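Local coordinates for protein xylooligosaccharide oxidase (Myceliophthora thermophila, PDB 5L6G) that oxidises the C1 hydroxyl of xylooligosaccharides and related sugars to lactones through a bicovalently bound FAD, reducing molecular oxygen to hydrogen peroxide, at residues L241-S246 with E362-T367; N248-W253 with V356-A361; R272-A277 with Y376-M381; Y411-R416 with A427-W432. One frame throughout, in Å; residues are numbered along the deposited sequence.

Contact 1: residues L241-S246 with E362-T367; sequences LPWTNS and EYWIET. With NAG (2-acetamido-2-deoxy-beta-D-glucopyranose), chain F.
The loop leading from strand 234-240 into helix 246-261 packs through W243 and S246 against W364 and I365 of helix 354-368. Its core is an offset edge-to-face pair: W243 presents its edge to the face of W364, with six-membered ring centroids 5.7 Å apart and planes at 76°. The nearest atoms are W243 CE3 and W364 CH2, 3.7 Å apart, and that CH2 lies near the plane of W243. W364 gets there because its CG is trans to the backbone N (chi1 -169°), swinging the indole off the helix toward the loop. L241 CD1 rests 3.8 Å above the plane of the W243 ring, toward its rim, and V249 and W253 of helix 246-261 also pack on this indole. Shrinking W243 to an alanine would probably strip W364 of its edge-on partner and open a gap beneath the loop.

I365 works alongside the turning backbone. Its CD1 is 3.7 Å from W243 O, while its CG1 sits 3.7 Å from S246 N, just where the helix starts. At the outer margin S246 CB meets E362 CG at 4.2 Å.

Two successive inverse gamma turns, centred on P242 and W243 and closed by weak bonds, bend the loop. N245 then serves two purposes: ND2 carries the N-linked NAG, bonded to C1 at 1.4 Å, while OD1 accepts a hydrogen bond from the backbone N of N248. That side-chain bond makes N245 the N-cap of helix 246-261, so the contact is a glycosylated, N-capped helix start, packed by an edge-to-face tryptophan pair on a neighbouring helix.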
# COMPACT_ATOMS: atom_id res chain seq x y z
N LEU A 241 -11.07 21.21 9.55
CA LEU A 241 -12.47 20.87 9.66
C LEU A 241 -12.87 20.91 11.12
O LEU A 241 -12.16 20.36 11.96
CB LEU A 241 -12.72 19.47 9.11
CG LEU A 241 -12.40 19.25 7.64
CD1 LEU A 241 -12.41 17.76 7.32
CD2 LEU A 241 -13.37 20.03 6.78
N PRO A 242 -14.04 21.51 11.42
CA PRO A 242 -14.48 21.65 12.80
C PRO A 242 -15.17 20.40 13.32
O PRO A 242 -16.30 20.47 13.81
CB PRO A 242 -15.48 22.81 12.72
CG PRO A 242 -16.09 22.62 11.38
CD PRO A 242 -14.94 22.23 10.50
N TRP A 243 -14.47 19.28 13.26
CA TRP A 243 -15.10 18.00 13.54
C TRP A 243 -14.92 17.62 15.01
O TRP A 243 -14.27 16.64 15.35
CB TRP A 243 -14.57 16.94 12.57
CG TRP A 243 -15.12 17.07 11.17
CD1 TRP A 243 -15.75 18.15 10.60
CD2 TRP A 243 -15.04 16.08 10.14
NE1 TRP A 243 -16.10 17.88 9.32
CE2 TRP A 243 -15.67 16.62 9.00
CE3 TRP A 243 -14.53 14.78 10.09
CZ2 TRP A 243 -15.78 15.91 7.80
CZ3 TRP A 243 -14.64 14.06 8.90
CH2 TRP A 243 -15.27 14.64 7.77
N THR A 244 -15.53 18.42 15.86
CA THR A 244 -15.33 18.35 17.31
C THR A 244 -16.58 17.85 18.02
O THR A 244 -16.57 17.72 19.23
CB THR A 244 -15.02 19.74 17.87
OG1 THR A 244 -15.94 20.68 17.31
CG2 THR A 244 -13.59 20.14 17.53
N ASN A 245 -17.66 17.62 17.29
CA ASN A 245 -18.77 16.85 17.83
C ASN A 245 -19.40 16.00 16.74
O ASN A 245 -19.10 16.18 15.55
CB ASN A 245 -19.79 17.74 18.52
CG ASN A 245 -20.39 18.78 17.61
OD1 ASN A 245 -20.43 18.61 16.40
ND2 ASN A 245 -20.88 19.88 18.21
N SER A 246 -20.24 15.07 17.14
CA SER A 246 -20.78 14.08 16.21
C SER A 246 -21.58 14.75 15.09
O SER A 246 -21.48 14.33 13.94
CB SER A 246 -21.62 13.02 16.93
OG SER A 246 -22.74 13.62 17.52
N GLU A 362 -19.97 9.12 16.38
CA GLU A 362 -20.10 8.95 17.82
C GLU A 362 -18.89 8.19 18.33
O GLU A 362 -18.33 8.52 19.35
CB GLU A 362 -21.41 8.23 18.20
CG GLU A 362 -22.63 9.12 17.99
CD GLU A 362 -23.95 8.50 18.43
OE1 GLU A 362 -23.93 7.59 19.30
OE2 GLU A 362 -25.00 8.96 17.93
N TYR A 363 -18.46 7.19 17.58
CA TYR A 363 -17.28 6.45 17.98
C TYR A 363 -16.05 7.37 18.02
O TYR A 363 -15.21 7.29 18.91
CB TYR A 363 -17.03 5.30 17.03
CG TYR A 363 -16.16 4.24 17.65
CD1 TYR A 363 -16.72 3.22 18.39
CD2 TYR A 363 -14.77 4.30 17.52
CE1 TYR A 363 -15.92 2.24 18.97
CE2 TYR A 363 -13.96 3.33 18.10
CZ TYR A 363 -14.55 2.30 18.84
OH TYR A 363 -13.75 1.31 19.40
N TRP A 364 -15.95 8.24 17.01
CA TRP A 364 -14.83 9.16 16.86
C TRP A 364 -14.76 10.06 18.07
O TRP A 364 -13.72 10.15 18.74
CB TRP A 364 -15.04 10.00 15.60
CG TRP A 364 -13.88 10.84 15.12
CD1 TRP A 364 -12.98 11.56 15.87
CD2 TRP A 364 -13.57 11.11 13.76
NE1 TRP A 364 -12.10 12.22 15.04
CE2 TRP A 364 -12.45 11.97 13.75
CE3 TRP A 364 -14.12 10.69 12.54
CZ2 TRP A 364 -11.86 12.42 12.56
CZ3 TRP A 364 -13.54 11.13 11.36
CH2 TRP A 364 -12.42 11.99 11.38
N ILE A 365 -15.89 10.68 18.39
CA ILE A 365 -15.93 11.71 19.41
C ILE A 365 -15.88 11.12 20.81
O ILE A 365 -15.16 11.61 21.64
CB ILE A 365 -17.15 12.62 19.21
CG1 ILE A 365 -17.07 13.30 17.85
CG2 ILE A 365 -17.22 13.64 20.34
CD1 ILE A 365 -15.81 14.11 17.61
N GLU A 366 -16.59 10.03 21.04
CA GLU A 366 -16.76 9.50 22.38
C GLU A 366 -15.77 8.43 22.75
O GLU A 366 -15.54 8.19 23.92
CB GLU A 366 -18.18 8.95 22.57
CG GLU A 366 -19.27 9.97 22.33
CD GLU A 366 -19.24 11.12 23.31
OE1 GLU A 366 -18.64 11.00 24.41
OE2 GLU A 366 -19.83 12.16 22.98
N THR A 367 -15.18 7.77 21.75
CA THR A 367 -14.21 6.72 22.02
C THR A 367 -12.83 7.10 21.51
O THR A 367 -11.90 7.27 22.31
CB THR A 367 -14.70 5.37 21.44
OG1 THR A 367 -15.95 5.03 22.07
CG2 THR A 367 -13.70 4.26 21.71
C1 NAG F . -21.51 20.98 17.51
C2 NAG F . -22.83 21.40 18.16
C3 NAG F . -23.44 22.60 17.47
C4 NAG F . -22.41 23.71 17.36
C5 NAG F . -21.16 23.16 16.66
C6 NAG F . -20.06 24.21 16.59
C7 NAG F . -24.15 19.60 19.17
C8 NAG F . -25.25 18.60 18.96
N2 NAG F . -23.86 20.37 18.12
O3 NAG F . -24.57 23.00 18.20
O4 NAG F . -22.97 24.76 16.61
O5 NAG F . -20.64 22.08 17.41
O6 NAG F . -19.05 23.75 15.72
O7 NAG F . -23.58 19.67 20.26

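Contact 2: residues N248-W253 with V356-A361; sequences NVVKGW and VLERVA. With NAG (2-acetamido-2-deoxy-beta-D-glucopyranose), chain F.
W253 offers an indole face to L357 and its six-membered ring to V360. L357 CD2 stands 3.7 Å from the centroid of the five-membered ring, 17° off the normal, a CH-pi contact over the face. V360 crosses the indole at about a right angle, bringing CG1 to 3.6 Å from W253 CZ3. Both contacts follow from the first torsion of W253 (chi1 -164°), which sets CG beside the carbonyl carbon and lays the indole across the neighbouring helix. Replacing W253 by an alanine would probably leave L357 CD2 without its aromatic platform and V360 facing a gap.

Further along, V249 CG1 lies in plane at the indole edge and also touches A361 CB at 3.6 Å. V250 CG2 fits between A361 CB, 3.9 Å off, and the bent chain of E358, whose CD it meets at 3.5 Å with the two side chains about perpendicular. Beyond the interface, N248 ND2 donates to O6 of the N-linked NAG at 2.8 Å, and also bonds P242 O.

The axes of segments 248-253 and 356-361 come within 8.8 Å, with N-to-C directions 134° apart, and F436 of helix 426-437 also reaches W253. This is apolar helix-helix packing, in a helical layer backing an antiparallel sheet.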
# COMPACT_ATOMS: atom_id res chain seq x y z
N ASN A 248 -21.28 17.69 13.70
CA ASN A 248 -20.38 18.33 12.75
C ASN A 248 -19.73 17.32 11.84
O ASN A 248 -19.55 17.60 10.66
CB ASN A 248 -19.30 19.14 13.43
CG ASN A 248 -19.81 20.47 13.94
OD1 ASN A 248 -21.00 20.75 13.89
ND2 ASN A 248 -18.89 21.31 14.40
N VAL A 249 -19.37 16.16 12.38
CA VAL A 249 -18.74 15.13 11.56
C VAL A 249 -19.74 14.63 10.54
O VAL A 249 -19.43 14.46 9.35
CB VAL A 249 -18.25 13.92 12.41
CG1 VAL A 249 -17.82 12.77 11.52
CG2 VAL A 249 -17.10 14.35 13.33
N VAL A 250 -20.95 14.35 11.00
CA VAL A 250 -21.95 13.75 10.14
C VAL A 250 -22.27 14.70 9.00
O VAL A 250 -22.29 14.31 7.85
CB VAL A 250 -23.23 13.45 10.93
CG1 VAL A 250 -24.40 13.16 10.00
CG2 VAL A 250 -22.99 12.31 11.90
N LYS A 251 -22.54 15.94 9.33
CA LYS A 251 -22.95 16.92 8.32
C LYS A 251 -21.80 17.22 7.36
O LYS A 251 -22.01 17.40 6.14
CB LYS A 251 -23.43 18.20 9.00
CG LYS A 251 -24.76 18.05 9.72
CD LYS A 251 -25.06 19.24 10.62
CE LYS A 251 -25.20 20.52 9.81
NZ LYS A 251 -24.95 21.74 10.64
N GLY A 252 -20.59 17.26 7.91
CA GLY A 252 -19.39 17.56 7.12
C GLY A 252 -19.05 16.46 6.15
O GLY A 252 -18.83 16.68 4.97
N TRP A 253 -19.03 15.24 6.67
CA TRP A 253 -18.74 14.09 5.87
C TRP A 253 -19.85 13.85 4.88
O TRP A 253 -19.59 13.48 3.74
CB TRP A 253 -18.55 12.88 6.79
CG TRP A 253 -17.90 11.68 6.22
CD1 TRP A 253 -17.89 11.25 4.93
CD2 TRP A 253 -17.22 10.69 6.98
NE1 TRP A 253 -17.21 10.06 4.84
CE2 TRP A 253 -16.81 9.69 6.09
CE3 TRP A 253 -16.93 10.56 8.34
CZ2 TRP A 253 -16.10 8.56 6.51
CZ3 TRP A 253 -16.24 9.44 8.77
CH2 TRP A 253 -15.82 8.46 7.86
N VAL A 356 -24.90 5.21 9.58
CA VAL A 356 -23.51 4.81 9.74
C VAL A 356 -22.63 6.03 10.02
O VAL A 356 -21.76 5.97 10.88
CB VAL A 356 -22.99 4.05 8.50
CG1 VAL A 356 -21.49 3.81 8.58
CG2 VAL A 356 -23.74 2.74 8.35
N LEU A 357 -22.82 7.13 9.30
CA LEU A 357 -22.09 8.34 9.65
C LEU A 357 -22.24 8.64 11.16
O LEU A 357 -21.26 8.94 11.85
CB LEU A 357 -22.58 9.53 8.83
CG LEU A 357 -22.19 9.51 7.36
CD1 LEU A 357 -22.79 10.67 6.60
CD2 LEU A 357 -20.68 9.54 7.24
N GLU A 358 -23.45 8.53 11.68
CA GLU A 358 -23.69 8.84 13.09
C GLU A 358 -22.93 7.90 14.02
O GLU A 358 -22.32 8.35 14.99
CB GLU A 358 -25.18 8.80 13.40
CG GLU A 358 -25.96 9.93 12.74
CD GLU A 358 -25.93 11.25 13.50
OE1 GLU A 358 -25.26 11.35 14.57
OE2 GLU A 358 -26.58 12.21 12.98
N ARG A 359 -22.97 6.61 13.72
CA ARG A 359 -22.27 5.65 14.58
C ARG A 359 -20.74 5.85 14.52
O ARG A 359 -20.06 5.80 15.53
CB ARG A 359 -22.68 4.23 14.22
CG ARG A 359 -24.18 4.01 14.45
CD ARG A 359 -24.64 2.59 14.11
NE ARG A 359 -24.07 2.11 12.85
CZ ARG A 359 -23.40 0.97 12.67
NH1 ARG A 359 -23.20 0.09 13.66
NH2 ARG A 359 -22.94 0.67 11.46
N VAL A 360 -20.22 6.07 13.33
CA VAL A 360 -18.79 6.33 13.12
C VAL A 360 -18.37 7.62 13.82
O VAL A 360 -17.30 7.67 14.45
CB VAL A 360 -18.48 6.39 11.60
CG1 VAL A 360 -17.09 6.97 11.31
CG2 VAL A 360 -18.65 5.01 10.98
N ALA A 361 -19.20 8.65 13.70
CA ALA A 361 -18.93 9.94 14.35
C ALA A 361 -18.97 9.83 15.86
O ALA A 361 -18.13 10.39 16.55
CB ALA A 361 -19.93 10.98 13.88
C1 NAG F . -21.51 20.98 17.51
C2 NAG F . -22.83 21.40 18.16
C3 NAG F . -23.44 22.60 17.47
C4 NAG F . -22.41 23.71 17.36
C5 NAG F . -21.16 23.16 16.66
C6 NAG F . -20.06 24.21 16.59
C7 NAG F . -24.15 19.60 19.17
C8 NAG F . -25.25 18.60 18.96
N2 NAG F . -23.86 20.37 18.12
O3 NAG F . -24.57 23.00 18.20
O4 NAG F . -22.97 24.76 16.61
O5 NAG F . -20.64 22.08 17.41
O6 NAG F . -19.05 23.75 15.72
O7 NAG F . -23.58 19.67 20.26

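Contact 3: residues R272-A277 with Y376-M381; sequences RVLGNA and YIIIDM. With XYP (beta-D-xylopyranose), chain H; XYS (alpha-D-xylopyranose), chain K.
V273 and G275 pair with I379 and I377 through four backbone hydrogen bonds, each 2.8 Å from N to O and between 158° and 166° at the hydrogen: V273 N to I379 O and back, G275 N to I377 O and back. These two hydrogen-bonded pairs alternate with the non-hydrogen-bonded pairs R272-D380 and L274-I378, as in a regular antiparallel ladder. CA-H...O contacts fill in between, such as I378 CA to V273 O at 3.2 Å.

Apolar contacts divide between the faces. L274 CD1 lies against I378 CG1 at 3.8 Å and also touches Y376 CB, while I378 CD1 sits 3.8 Å above the R272 guanidinium plane and reaches the sugar; on the other face V273 CB lies 4.1 Å from I379 CD1.

Polar contacts gather at the beta-xylose. With CG between backbone N and carbonyl carbon (chi1 72°), the R272 chain runs extended to NE, carrying NH1 to within 2.8 Å of sugar O2, at the guanidinium edge. A water in that plane accepts from NH1 and donates to D380 OD1 at 2.6 Å, linking charges too far apart to bond directly. R272 NE donates to Q283 OE1, helping fix the guanidinium. Separately, A277 O accepts a hydrogen bond from alpha-xylose O2.

Within the eight-stranded sheet, strands 280-286 and 409-417 flank this pair; V273, I379 and M381 face helix 246-261, while R272 and I378 face the substrate.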
# COMPACT_ATOMS: atom_id res chain seq x y z
N ARG A 272 -7.33 13.96 0.93
CA ARG A 272 -7.77 13.07 1.98
C ARG A 272 -8.14 13.88 3.23
O ARG A 272 -7.72 15.02 3.39
CB ARG A 272 -6.64 12.13 2.34
CG ARG A 272 -5.50 12.82 3.10
CD ARG A 272 -4.26 11.92 3.12
NE ARG A 272 -3.18 12.50 3.88
CZ ARG A 272 -1.97 11.96 3.99
NH1 ARG A 272 -1.68 10.84 3.35
NH2 ARG A 272 -1.04 12.57 4.72
N VAL A 273 -8.93 13.28 4.09
CA VAL A 273 -9.09 13.75 5.45
C VAL A 273 -8.06 13.03 6.30
O VAL A 273 -7.97 11.82 6.24
CB VAL A 273 -10.49 13.41 6.00
CG1 VAL A 273 -10.59 13.81 7.46
CG2 VAL A 273 -11.57 14.09 5.18
N LEU A 274 -7.28 13.79 7.06
CA LEU A 274 -6.48 13.26 8.15
C LEU A 274 -7.12 13.71 9.43
O LEU A 274 -7.34 14.89 9.62
CB LEU A 274 -5.05 13.80 8.10
CG LEU A 274 -4.16 13.44 9.30
CD1 LEU A 274 -3.98 11.93 9.40
CD2 LEU A 274 -2.81 14.12 9.21
N GLY A 275 -7.43 12.77 10.31
CA GLY A 275 -8.01 13.06 11.60
C GLY A 275 -7.17 12.44 12.67
O GLY A 275 -6.65 11.34 12.51
N ASN A 276 -6.98 13.18 13.76
CA ASN A 276 -6.47 12.61 15.01
C ASN A 276 -7.25 13.24 16.14
O ASN A 276 -8.17 14.01 15.89
CB ASN A 276 -4.95 12.80 15.13
CG ASN A 276 -4.52 14.25 15.10
OD1 ASN A 276 -4.99 15.06 15.89
ND2 ASN A 276 -3.60 14.58 14.19
N ALA A 277 -6.90 12.94 17.39
CA ALA A 277 -7.67 13.44 18.52
C ALA A 277 -7.67 14.95 18.65
O ALA A 277 -8.53 15.51 19.38
CB ALA A 277 -7.17 12.84 19.83
N TYR A 376 -4.47 7.88 14.36
CA TYR A 376 -5.03 8.73 13.31
C TYR A 376 -5.94 7.92 12.41
O TYR A 376 -5.89 6.68 12.41
CB TYR A 376 -3.95 9.45 12.47
CG TYR A 376 -3.02 8.58 11.63
CD1 TYR A 376 -3.45 8.05 10.41
CD2 TYR A 376 -1.71 8.33 12.03
CE1 TYR A 376 -2.61 7.27 9.62
CE2 TYR A 376 -0.86 7.56 11.23
CZ TYR A 376 -1.33 7.02 10.04
OH TYR A 376 -0.51 6.24 9.24
N ILE A 377 -6.78 8.64 11.68
CA ILE A 377 -7.59 8.06 10.62
C ILE A 377 -7.34 8.87 9.34
O ILE A 377 -7.31 10.11 9.35
CB ILE A 377 -9.09 8.02 10.98
CG1 ILE A 377 -9.90 7.35 9.86
CG2 ILE A 377 -9.66 9.40 11.25
CD1 ILE A 377 -11.33 7.06 10.26
N ILE A 378 -7.15 8.16 8.24
CA ILE A 378 -7.08 8.81 6.94
C ILE A 378 -8.30 8.34 6.15
O ILE A 378 -8.60 7.16 6.13
CB ILE A 378 -5.78 8.48 6.21
CG1 ILE A 378 -4.63 9.24 6.85
CG2 ILE A 378 -5.90 8.81 4.73
CD1 ILE A 378 -3.28 8.94 6.21
N ILE A 379 -9.02 9.28 5.55
CA ILE A 379 -10.09 8.95 4.64
C ILE A 379 -9.68 9.55 3.31
O ILE A 379 -9.71 10.77 3.13
CB ILE A 379 -11.46 9.55 5.08
CG1 ILE A 379 -11.78 9.17 6.53
CG2 ILE A 379 -12.58 9.05 4.17
CD1 ILE A 379 -12.65 10.18 7.23
N ASP A 380 -9.28 8.69 2.38
CA ASP A 380 -8.82 9.17 1.09
C ASP A 380 -10.00 9.47 0.20
O ASP A 380 -10.95 8.68 0.17
CB ASP A 380 -7.95 8.12 0.41
CG ASP A 380 -6.60 7.99 1.05
OD1 ASP A 380 -5.91 9.00 1.21
OD2 ASP A 380 -6.19 6.86 1.34
N MET A 381 -9.96 10.59 -0.51
CA MET A 381 -10.91 10.85 -1.57
C MET A 381 -10.51 9.97 -2.76
O MET A 381 -9.68 10.32 -3.56
CB MET A 381 -10.95 12.35 -1.96
CG MET A 381 -11.25 13.27 -0.80
SD MET A 381 -12.84 13.07 0.05
CE MET A 381 -12.36 12.04 1.42
O1 XYP H . -1.48 6.30 3.85
C1 XYP H . -0.19 6.52 4.43
C2 XYP H . 0.01 8.02 4.66
C3 XYP H . 1.27 8.30 5.45
C4 XYP H . 1.28 7.46 6.73
C5 XYP H . 1.05 5.98 6.42
O2 XYP H . 0.09 8.65 3.38
O3 XYP H . 1.42 9.70 5.71
O4 XYP H . 2.56 7.57 7.37
O5 XYP H . -0.12 5.78 5.63
C1 XYS K . -8.54 15.66 22.79
C2 XYS K . -9.83 14.87 22.57
C3 XYS K . -10.74 14.98 23.79
C4 XYS K . -9.95 14.46 24.98
C5 XYS K . -8.75 15.38 25.18
O1 XYS K . -8.87 17.04 22.79
O2 XYS K . -10.49 15.34 21.40
O3 XYS K . -11.96 14.23 23.60
O4 XYS K . -10.74 14.44 26.17
O5 XYS K . -7.90 15.31 24.03
O HOH W 1 -3.36 9.42 1.47

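Contact 4: residues Y411-R416 with A427-W432. With XYP (beta-D-xylopyranose), chain H.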
# COMPACT_ATOMS: atom_id res chain seq x y z
N TYR A 411 -9.59 3.99 3.55
CA TYR A 411 -9.29 4.39 4.91
C TYR A 411 -8.07 3.69 5.45
O TYR A 411 -7.87 2.49 5.20
CB TYR A 411 -10.43 4.02 5.83
CG TYR A 411 -11.81 4.52 5.49
CD1 TYR A 411 -12.53 3.96 4.43
CD2 TYR A 411 -12.43 5.49 6.25
CE1 TYR A 411 -13.82 4.34 4.14
CE2 TYR A 411 -13.73 5.88 5.98
CZ TYR A 411 -14.42 5.31 4.92
OH TYR A 411 -15.71 5.70 4.64
N GLU A 412 -7.28 4.45 6.21
CA GLU A 412 -6.25 3.90 7.04
C GLU A 412 -6.58 4.31 8.48
O GLU A 412 -6.78 5.49 8.75
CB GLU A 412 -4.87 4.45 6.68
CG GLU A 412 -3.75 3.76 7.44
CD GLU A 412 -2.37 4.33 7.14
OE1 GLU A 412 -2.26 5.39 6.46
OE2 GLU A 412 -1.39 3.72 7.63
N LEU A 413 -6.64 3.32 9.37
CA LEU A 413 -6.82 3.54 10.79
C LEU A 413 -5.57 3.04 11.49
O LEU A 413 -5.15 1.92 11.28
CB LEU A 413 -8.06 2.84 11.34
CG LEU A 413 -9.45 3.16 10.77
CD1 LEU A 413 -9.71 2.43 9.47
CD2 LEU A 413 -10.55 2.81 11.77
N TYR A 414 -4.97 3.89 12.31
CA TYR A 414 -3.62 3.66 12.80
C TYR A 414 -3.57 3.98 14.27
O TYR A 414 -3.97 5.06 14.68
CB TYR A 414 -2.66 4.54 12.03
CG TYR A 414 -1.22 4.10 11.98
CD1 TYR A 414 -0.75 3.30 10.95
CD2 TYR A 414 -0.29 4.55 12.92
CE1 TYR A 414 0.58 2.92 10.87
CE2 TYR A 414 1.05 4.17 12.84
CZ TYR A 414 1.47 3.36 11.80
OH TYR A 414 2.78 3.00 11.68
N ASP A 415 -3.03 3.06 15.06
CA ASP A 415 -3.07 3.18 16.52
C ASP A 415 -1.66 2.84 17.03
O ASP A 415 -1.28 1.68 17.06
CB ASP A 415 -4.14 2.24 17.07
CG ASP A 415 -4.17 2.15 18.58
OD1 ASP A 415 -3.52 2.99 19.27
OD2 ASP A 415 -4.87 1.22 19.08
N ARG A 416 -0.90 3.88 17.37
CA ARG A 416 0.54 3.77 17.59
C ARG A 416 0.85 4.00 19.06
O ARG A 416 0.30 4.92 19.66
CB ARG A 416 1.27 4.83 16.76
CG ARG A 416 2.77 4.88 16.99
CD ARG A 416 3.41 6.00 16.19
NE ARG A 416 4.86 6.01 16.35
CZ ARG A 416 5.67 6.90 15.78
NH1 ARG A 416 5.18 7.89 15.04
NH2 ARG A 416 6.98 6.84 16.00
N ALA A 427 -9.24 -3.56 20.50
CA ALA A 427 -10.68 -3.31 20.57
C ALA A 427 -11.01 -1.90 20.09
O ALA A 427 -12.12 -1.65 19.59
CB ALA A 427 -11.18 -3.51 21.99
N PHE A 428 -10.07 -0.98 20.20
CA PHE A 428 -10.31 0.41 19.75
C PHE A 428 -10.57 0.46 18.23
O PHE A 428 -11.67 0.80 17.80
CB PHE A 428 -9.15 1.34 20.19
CG PHE A 428 -9.07 2.63 19.42
CD1 PHE A 428 -10.23 3.33 19.08
CD2 PHE A 428 -7.84 3.16 19.05
CE1 PHE A 428 -10.15 4.52 18.34
CE2 PHE A 428 -7.77 4.35 18.33
CZ PHE A 428 -8.92 5.02 17.98
N LEU A 429 -9.59 0.15 17.42
CA LEU A 429 -9.85 0.14 15.98
C LEU A 429 -10.88 -0.90 15.58
O LEU A 429 -11.63 -0.67 14.63
CB LEU A 429 -8.57 -0.03 15.17
CG LEU A 429 -7.59 1.13 15.34
CD1 LEU A 429 -6.43 0.93 14.39
CD2 LEU A 429 -8.25 2.50 15.14
N ASP A 430 -10.93 -2.04 16.28
CA ASP A 430 -11.93 -3.06 15.94
C ASP A 430 -13.34 -2.52 16.06
O ASP A 430 -14.20 -2.79 15.20
CB ASP A 430 -11.76 -4.33 16.80
CG ASP A 430 -10.53 -5.15 16.40
OD1 ASP A 430 -9.92 -4.80 15.37
OD2 ASP A 430 -10.18 -6.12 17.14
N GLY A 431 -13.59 -1.78 17.14
CA GLY A 431 -14.90 -1.22 17.40
C GLY A 431 -15.23 -0.15 16.38
O GLY A 431 -16.38 -0.02 15.95
N TRP A 432 -14.22 0.61 15.97
CA TRP A 432 -14.44 1.68 15.00
C TRP A 432 -14.86 1.08 13.66
O TRP A 432 -15.80 1.55 13.04
CB TRP A 432 -13.19 2.53 14.81
CG TRP A 432 -13.51 3.95 14.47
CD1 TRP A 432 -14.70 4.43 14.06
CD2 TRP A 432 -12.61 5.05 14.51
NE1 TRP A 432 -14.62 5.80 13.86
CE2 TRP A 432 -13.34 6.20 14.13
CE3 TRP A 432 -11.27 5.19 14.86
CZ2 TRP A 432 -12.77 7.47 14.09
CZ3 TRP A 432 -10.70 6.45 14.80
CH2 TRP A 432 -11.44 7.57 14.43
O1 XYP H . -1.48 6.30 3.85
C1 XYP H . -0.19 6.52 4.43
C2 XYP H . 0.01 8.02 4.66
C3 XYP H . 1.27 8.30 5.45
C4 XYP H . 1.28 7.46 6.73
C5 XYP H . 1.05 5.98 6.42
O2 XYP H . 0.09 8.65 3.38
O3 XYP H . 1.42 9.70 5.71
O4 XYP H . 2.56 7.57 7.37
O5 XYP H . -0.12 5.78 5.63
O HOH W 2 -6.84 -0.47 18.11
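L429 meets L413 and D415 through its two methyl branches. CD2 packs on L413 CB at 3.8 Å; CD1 touches D415 CB and comes to 3.5 Å from L413 O. L413 in turn extends CD2 to W432, 4.0 Å from its CE3. At the other end of the interface D415 OD2 lies 3.5 Å from F428 CD2, near the ring plane and at its edge, with the carboxylate and ring planes 73° apart. A chi1 of 173° turns the D415 carboxylate away from its own backbone N and directs it at the helix. A water closes the polar side, donating a hydrogen bond to D415 OD2 at 2.8 Å and accepting one from L429 N at 2.9 Å.

The next shell fixes these groups. R373 NE forms a salt bridge with D415 OD1, and Y421 OH bonds OD2, so both carboxylate oxygens are held. S344 OG bonds L413 O, and Y363 packs against W432.

Strand alternation sends E412 and Y414 to the other face. E412 is an established substrate-binding residue, though its OE1 is modelled too close to xylose O5 for that geometry to be trusted; its OE2 bonds Y96 OH. The ring of Y414 stacks with those of Y376 and F342.

One side of strand 409-417, with L413 and D415, thus faces helix 426-437, the axes of segments 411-416 and 427-432 coming within 9.2 Å, and the other carries E412 to the sugar. Held by arginine, tyrosine and water near the helix N-terminus, the buried carboxylate of D415 would be expected to favour its charged form.

Contact 2 is nested along the chain inside the loop closed by contact 1; contact 3 interlaces with both, and contact 4 follows. Contacts 1 and 2, centres 8 Å apart, share helix 354-368, and the same NAG touches both. Contact 3 lies about 13 Å from each: W364 reaches I377 and W253 reaches I379, which seats the helices on the eight-stranded antiparallel sheet. Strands 374-381 and 409-417 are neighbours there, joining contact 3 to contact 4, centres 12 Å apart, by backbone bonds. Y363 connects contact 1 to helix 426-437 of contact 4. Glycosylated surface, helical layer and substrate-facing sheet thus form successive levels, with R272 and E412 on the sugar side.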